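Local coordinates for protein MHC class I antigen (Anolis carolinensis, PDB 7CPO) that probably presents bound peptides at the cell surface for inspection by T cells, as MHC class I molecules generally do, at residues 151-154 and 155-159. Residues are numbered along the deposited sequence; the frame is centred on the assembly and turned at random.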
# COMPACT_ATOMS: atom_id res chain seq x y z
N ASP A 151 27.00 -15.57 10.79
CA ASP A 151 26.15 -16.75 10.58
C ASP A 151 26.08 -17.09 9.09
O ASP A 151 25.05 -16.94 8.43
CB ASP A 151 24.76 -16.51 11.17
CG ASP A 151 23.98 -17.79 11.36
OD1 ASP A 151 24.40 -18.84 10.78
OD2 ASP A 151 22.96 -17.76 12.09
N PHE A 152 27.22 -17.58 8.58
CA PHE A 152 27.40 -17.78 7.15
C PHE A 152 26.30 -18.65 6.56
O PHE A 152 25.76 -18.34 5.49
CB PHE A 152 28.78 -18.41 6.87
CG PHE A 152 29.92 -17.58 7.37
CD1 PHE A 152 29.84 -16.18 7.35
CD2 PHE A 152 31.07 -18.17 7.90
CE1 PHE A 152 30.89 -15.39 7.83
CE2 PHE A 152 32.11 -17.39 8.38
CZ PHE A 152 32.02 -16.00 8.35
N ARG A 153 25.95 -19.74 7.26
CA ARG A 153 24.95 -20.67 6.74
C ARG A 153 23.57 -20.01 6.65
O ARG A 153 22.91 -20.10 5.61
CB ARG A 153 24.91 -21.93 7.62
CG ARG A 153 24.29 -23.14 6.94
CD ARG A 153 24.81 -24.46 7.55
NE ARG A 153 25.30 -25.37 6.52
CZ ARG A 153 26.50 -25.93 6.51
NH1 ARG A 153 27.36 -25.70 7.50
NH2 ARG A 153 26.85 -26.73 5.51
N ASP A 154 23.15 -19.32 7.71
CA ASP A 154 21.84 -18.67 7.68
C ASP A 154 21.80 -17.58 6.63
O ASP A 154 20.79 -17.41 5.94
CB ASP A 154 21.47 -18.11 9.06
CG ASP A 154 20.05 -18.48 9.48
OD1 ASP A 154 19.78 -18.52 10.70
OD2 ASP A 154 19.19 -18.73 8.61
N ASN A 155 22.90 -16.84 6.48
CA ASN A 155 22.93 -15.81 5.44
C ASN A 155 22.76 -16.43 4.06
O ASN A 155 22.17 -15.80 3.18
CB ASN A 155 24.23 -15.03 5.52
CG ASN A 155 24.30 -14.14 6.74
OD1 ASN A 155 23.26 -13.72 7.28
ND2 ASN A 155 25.52 -13.84 7.18
N GLU A 156 23.25 -17.66 3.86
CA GLU A 156 23.06 -18.29 2.56
C GLU A 156 21.63 -18.77 2.37
O GLU A 156 21.10 -18.69 1.25
CB GLU A 156 24.04 -19.44 2.36
CG GLU A 156 25.49 -18.96 2.20
CD GLU A 156 25.90 -18.67 0.74
OE1 GLU A 156 25.01 -18.46 -0.13
OE2 GLU A 156 27.12 -18.60 0.48
N TYR A 157 20.95 -19.22 3.43
CA TYR A 157 19.53 -19.55 3.30
C TYR A 157 18.75 -18.36 2.76
O TYR A 157 17.82 -18.53 1.97
CB TYR A 157 18.90 -19.97 4.63
CG TYR A 157 19.47 -21.19 5.28
CD1 TYR A 157 20.05 -22.21 4.52
CD2 TYR A 157 19.41 -21.35 6.66
CE1 TYR A 157 20.56 -23.34 5.12
CE2 TYR A 157 19.93 -22.46 7.27
CZ TYR A 157 20.50 -23.47 6.50
OH TYR A 157 21.00 -24.60 7.11
N LYS A 158 19.12 -17.15 3.20
CA LYS A 158 18.39 -15.96 2.78
C LYS A 158 18.67 -15.62 1.33
O LYS A 158 17.74 -15.31 0.57
CB LYS A 158 18.73 -14.80 3.71
CG LYS A 158 18.15 -14.98 5.07
CD LYS A 158 18.58 -13.93 6.03
CE LYS A 158 17.94 -14.18 7.41
NZ LYS A 158 18.20 -15.56 7.88
N LYS A 159 19.94 -15.70 0.91
CA LYS A 159 20.27 -15.53 -0.50
C LYS A 159 19.54 -16.56 -1.36
O LYS A 159 18.92 -16.21 -2.38
CB LYS A 159 21.78 -15.66 -0.69
CG LYS A 159 22.29 -15.44 -2.11
CD LYS A 159 23.81 -15.66 -2.18
CE LYS A 159 24.43 -15.20 -3.50
NZ LYS A 159 23.80 -15.83 -4.70
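Asp151 and Asn155 are joined by the opening i to i+4 bond of helix 152-176, part of the helical wall of the alpha2 domain that flanks the peptide-binding groove of the MHC class I fold. Among the backbone bonds, Asn155 N gives a nearly straight one to Asp151 O (2.9 Å). Tyr157 N to Arg153 O and Lys158 N to Asp154 O carry the helical pattern onward. Asp151 is the N-cap: its OD1 accepts a weak bond from Asp154 N at 3.3 Å, closing the first turn.

Charged contacts gather on the groove side. Lys158 NZ meets Asp154 OD2 in a salt bridge of 3.4 Å, because the lysine chain runs extended as far as CE and then bends at its last torsion (chi4 53°), bringing the ammonium back toward the preceding turn. The bound peptide adds partners of its own: Asp151 OD2 and Asp154 OD1 each form a salt bridge with a basic side chain of the peptide, while an aromatic one hydrogen-bonds to Lys158 NZ. The two carboxylates would thus be expected to make this end of the helix receptive to basic character in the peptide. The buried Asn155 side chain leaves the helix about a quarter-turn from Asp154, with ND2 bonded to Trp148 O and OD1 to Trp134 NE1.

Aromatic packing centres on Tyr157, whose CG lies anti to its own carbonyl carbon (chi1 -62°), laying the ring back along the first turn. Arg153 O sits 3.6 Å above the ring plane, over its centre. The carboxylate of Asp154 comes in at the ring edge, turned 78° from the ring plane, with OD2 3.3 Å from Tyr157 CD2. Farther out, the Arg153 chain slants past the phenol end, with CG 3.6 Å from Tyr157 OH.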